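Local coordinates for spike protein P1 (Pseudoalteromonas phage pm2, PDB 2VVE) that binds the host receptor as the spike protein at the fivefold vertices of the virion, at residues 97-108 with 203-211. Sequence-based numbering, arbitrary orientation.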
loop_
_atom_site.group_PDB
_atom_site.type_symbol
_atom_site.label_atom_id
_atom_site.label_comp_id
_atom_site.label_asym_id
_atom_site.label_seq_id
_atom_site.Cartn_x
_atom_site.Cartn_y
_atom_site.Cartn_z
ATOM N N ALA A 97 29.043 19.319 -20.176
ATOM C CA ALA A 97 28.120 20.018 -19.283
ATOM C C ALA A 97 27.708 21.350 -19.914
ATOM O O ALA A 97 28.478 21.946 -20.672
ATOM C CB ALA A 97 28.778 20.266 -17.946
ATOM N N LYS A 98 26.510 21.824 -19.587
ATOM C CA LYS A 98 26.051 23.113 -20.123
ATOM C C LYS A 98 26.524 24.333 -19.334
ATOM O O LYS A 98 26.735 24.263 -18.112
ATOM C CB LYS A 98 24.526 23.130 -20.297
ATOM C CG LYS A 98 24.062 22.067 -21.292
ATOM C CD LYS A 98 22.566 21.908 -21.376
ATOM C CE LYS A 98 22.251 20.922 -22.496
ATOM N NZ LYS A 98 20.800 20.724 -22.754
ATOM N N TYR A 99 26.716 25.446 -20.048
ATOM C CA TYR A 99 26.832 26.746 -19.405
ATOM C C TYR A 99 25.529 27.087 -18.688
ATOM O O TYR A 99 24.446 27.033 -19.288
ATOM C CB TYR A 99 27.104 27.854 -20.423
ATOM C CG TYR A 99 28.381 27.737 -21.221
ATOM C CD1 TYR A 99 29.613 28.049 -20.649
ATOM C CD2 TYR A 99 28.351 27.374 -22.570
ATOM C CE1 TYR A 99 30.795 27.979 -21.397
ATOM C CE2 TYR A 99 29.524 27.297 -23.328
ATOM C CZ TYR A 99 30.739 27.603 -22.738
ATOM O OH TYR A 99 31.902 27.531 -23.459
ATOM N N ALA A 100 25.627 27.485 -17.423
ATOM C CA ALA A 100 24.420 27.918 -16.704
ATOM C C ALA A 100 24.677 29.016 -15.684
ATOM O O ALA A 100 25.577 28.901 -14.839
ATOM C CB ALA A 100 23.725 26.725 -16.035
ATOM N N GLN A 101 23.859 30.066 -15.767
ATOM C CA GLN A 101 23.761 31.068 -14.717
ATOM C C GLN A 101 22.774 30.559 -13.684
ATOM O O GLN A 101 22.018 29.630 -13.945
ATOM C CB GLN A 101 23.276 32.408 -15.268
ATOM C CG GLN A 101 24.180 32.975 -16.330
ATOM C CD GLN A 101 23.780 34.355 -16.775
ATOM O OE1 GLN A 101 24.376 35.335 -16.356
ATOM N NE2 GLN A 101 22.771 34.440 -17.631
ATOM N N ASN A 102 22.784 31.165 -12.507
ATOM C CA ASN A 102 21.902 30.698 -11.458
ATOM C C ASN A 102 20.491 31.248 -11.654
ATOM O O ASN A 102 20.108 32.271 -11.070
ATOM C CB ASN A 102 22.475 30.983 -10.066
ATOM C CG ASN A 102 21.689 30.282 -8.976
ATOM O OD1 ASN A 102 20.659 29.635 -9.250
ATOM N ND2 ASN A 102 22.154 30.402 -7.738
ATOM N N GLU A 103 19.733 30.541 -12.494
ATOM C CA GLU A 103 18.415 30.970 -12.961
ATOM C C GLU A 103 17.298 30.246 -12.201
ATOM O O GLU A 103 16.092 30.455 -12.453
ATOM C CB GLU A 103 18.297 30.693 -14.466
ATOM C CG GLU A 103 19.315 31.453 -15.328
ATOM C CD GLU A 103 18.850 32.839 -15.730
ATOM O OE1 GLU A 103 18.066 33.464 -14.981
ATOM O OE2 GLU A 103 19.282 33.308 -16.804
ATOM N N GLY A 104 17.708 29.395 -11.267
ATOM C CA GLY A 104 16.762 28.630 -10.475
ATOM C C GLY A 104 16.458 27.272 -11.071
ATOM O O GLY A 104 16.726 27.021 -12.247
ATOM N N ARG A 105 15.882 26.407 -10.246
ATOM C CA ARG A 105 15.655 25.006 -10.609
ATOM C C ARG A 105 14.784 24.830 -11.863
ATOM O O ARG A 105 15.140 24.083 -12.784
ATOM C CB ARG A 105 15.027 24.269 -9.429
ATOM C CG ARG A 105 14.870 22.791 -9.675
ATOM C CD ARG A 105 13.918 22.146 -8.646
ATOM N NE ARG A 105 12.569 22.705 -8.681
ATOM C CZ ARG A 105 11.635 22.414 -9.590
ATOM N NH1 ARG A 105 11.877 21.565 -10.578
ATOM N NH2 ARG A 105 10.442 22.985 -9.509
ATOM N N THR A 106 13.634 25.503 -11.885
ATOM C CA THR A 106 12.698 25.376 -13.004
ATOM C C THR A 106 13.375 25.707 -14.342
ATOM O O THR A 106 13.222 24.972 -15.320
ATOM C CB THR A 106 11.439 26.238 -12.779
ATOM O OG1 THR A 106 10.783 25.778 -11.594
ATOM C CG2 THR A 106 10.477 26.131 -13.961
ATOM N N ALA A 107 14.159 26.779 -14.363
ATOM C CA ALA A 107 14.782 27.257 -15.607
ATOM C C ALA A 107 15.828 26.259 -16.115
ATOM O O ALA A 107 15.921 25.994 -17.315
ATOM C CB ALA A 107 15.395 28.630 -15.396
ATOM N N LEU A 108 16.581 25.672 -15.193
ATOM C CA LEU A 108 17.636 24.731 -15.573
ATOM C C LEU A 108 17.025 23.445 -16.141
ATOM O O LEU A 108 17.491 22.921 -17.166
ATOM C CB LEU A 108 18.594 24.461 -14.403
ATOM C CG LEU A 108 19.860 25.338 -14.457
ATOM C CD1 LEU A 108 19.569 26.862 -14.394
ATOM C CD2 LEU A 108 20.899 24.942 -13.395
ATOM N N ARG A 203 18.198 18.564 -5.068
ATOM C CA ARG A 203 18.525 18.369 -6.485
ATOM C C ARG A 203 19.807 19.125 -6.822
ATOM O O ARG A 203 19.987 20.282 -6.408
ATOM C CB ARG A 203 17.375 18.832 -7.377
ATOM C CG ARG A 203 17.559 18.564 -8.868
ATOM C CD ARG A 203 16.198 18.419 -9.544
ATOM N NE ARG A 203 15.539 17.173 -9.116
ATOM C CZ ARG A 203 14.307 16.807 -9.457
ATOM N NH1 ARG A 203 13.573 17.593 -10.227
ATOM N NH2 ARG A 203 13.809 15.647 -9.023
ATOM N N VAL A 204 20.683 18.452 -7.571
ATOM C CA VAL A 204 22.024 18.961 -7.899
ATOM C C VAL A 204 22.236 19.049 -9.411
ATOM O O VAL A 204 22.078 18.051 -10.118
ATOM C CB VAL A 204 23.143 18.054 -7.289
ATOM C CG1 VAL A 204 24.530 18.654 -7.559
ATOM C CG2 VAL A 204 22.918 17.823 -5.795
ATOM N N PHE A 205 22.603 20.242 -9.889
ATOM C CA PHE A 205 22.926 20.482 -11.306
ATOM C C PHE A 205 24.440 20.740 -11.467
ATOM O O PHE A 205 24.944 21.810 -11.079
ATOM C CB PHE A 205 22.163 21.699 -11.861
ATOM C CG PHE A 205 20.662 21.596 -11.783
ATOM C CD1 PHE A 205 19.927 21.228 -12.910
ATOM C CD2 PHE A 205 19.980 21.913 -10.608
ATOM C CE1 PHE A 205 18.534 21.150 -12.858
ATOM C CE2 PHE A 205 18.581 21.835 -10.550
ATOM C CZ PHE A 205 17.863 21.447 -11.672
ATOM N N PRO A 206 25.181 19.763 -12.011
ATOM C CA PRO A 206 26.582 20.026 -12.356
ATOM C C PRO A 206 26.665 20.919 -13.598
ATOM O O PRO A 206 26.154 20.559 -14.669
ATOM C CB PRO A 206 27.155 18.619 -12.626
ATOM C CG PRO A 206 26.135 17.653 -12.072
ATOM C CD PRO A 206 24.816 18.357 -12.272
ATOM N N VAL A 207 27.295 22.084 -13.447
ATOM C CA VAL A 207 27.323 23.089 -14.515
ATOM C C VAL A 207 28.675 23.750 -14.709
ATOM O O VAL A 207 29.536 23.716 -13.809
ATOM C CB VAL A 207 26.287 24.232 -14.254
ATOM C CG1 VAL A 207 24.883 23.670 -14.091
ATOM C CG2 VAL A 207 26.687 25.074 -13.040
ATOM N N GLU A 208 28.852 24.369 -15.882
ATOM C CA GLU A 208 29.948 25.317 -16.100
ATOM C C GLU A 208 29.410 26.745 -15.865
ATOM O O GLU A 208 28.427 27.140 -16.496
ATOM C CB GLU A 208 30.501 25.167 -17.525
ATOM C CG GLU A 208 31.610 26.183 -17.869
ATOM C CD GLU A 208 32.747 26.194 -16.841
ATOM O OE1 GLU A 208 33.461 25.164 -16.702
ATOM O OE2 GLU A 208 32.927 27.239 -16.172
ATOM N N THR A 209 30.048 27.512 -14.975
ATOM C CA THR A 209 29.534 28.845 -14.597
ATOM C C THR A 209 30.155 29.989 -15.395
ATOM O O THR A 209 29.677 31.129 -15.341
ATOM C CB THR A 209 29.720 29.165 -13.084
ATOM O OG1 THR A 209 31.116 29.226 -12.764
ATOM C CG2 THR A 209 29.022 28.140 -12.203
ATOM N N GLU A 210 31.243 29.692 -16.098
ATOM C CA GLU A 210 32.020 30.725 -16.767
ATOM C C GLU A 210 31.804 30.599 -18.265
ATOM O O GLU A 210 32.104 29.560 -18.856
ATOM C CB GLU A 210 33.509 30.597 -16.403
ATOM C CG GLU A 210 34.427 31.649 -17.018
ATOM C CD GLU A 210 34.267 33.022 -16.398
ATOM O OE1 GLU A 210 34.091 33.113 -15.163
ATOM O OE2 GLU A 210 34.330 34.015 -17.154
ATOM N N LEU A 211 31.246 31.653 -18.863
ATOM C CA LEU A 211 31.089 31.727 -20.306
ATOM C C LEU A 211 32.180 32.673 -20.822
ATOM O O LEU A 211 32.069 33.894 -20.695
ATOM C CB LEU A 211 29.674 32.206 -20.677
ATOM C CG LEU A 211 29.312 32.410 -22.160
ATOM C CD1 LEU A 211 29.505 31.135 -22.975
ATOM C CD2 LEU A 211 27.887 32.911 -22.294
#
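Residues 98-100 meet Glu208 in a single parallel beta bridge: the backbone N of Glu208 donates to Lys98 O (3.1 Å) and the backbone N of Ala100 to Glu208 O (3.0 Å), so one strand residue is gripped through both its amide and its carbonyl. Tyr99 adds a CA-H...O contact to that same carbonyl oxygen. With CG anti to its own carbonyl carbon (chi1 -61°), the Tyr99 ring lies beside the residues just after the strand, where Leu211 CD1 sits over its centre, 3.6 Å from the centroid, in a CH-pi contact. Glu210 O approaches the edge of this ring in its plane, and His221 takes up the phenol hydroxyl by a hydrogen bond. The Glu208 chain bends at chi2 (53°) and curls its carboxylate back, where OE2 receives the backbone N of Glu210 on its anti lone pair; Thr229 and the backbone N of Lys154 also bond this carboxylate, which ties the strand's last residue to the residues that follow. Farther back along the strand, apolar groups take over. Ala100 CB touches Val207 CG1 at 3.8 Å, while Leu108 lays CB over the Phe205 ring, displaced toward its rim, and CD2 against Phe205 CG at 3.7 Å. Arg105 CG reaches the edge of that ring near CZ. The guanidinium groups of Arg105 and Arg203 approach to 4.3 Å (NH1 to NH1); both salt-bridge Glu109, whose carboxylate probably offsets the like charges, and Arg203 NE also salt-bridges Asp117. The contact thus joins a loop and the short helix 105-110 to the C-terminal half of strand 200-208 and the residues just after it, within an antiparallel beta-sandwich domain consistent with a jelly roll.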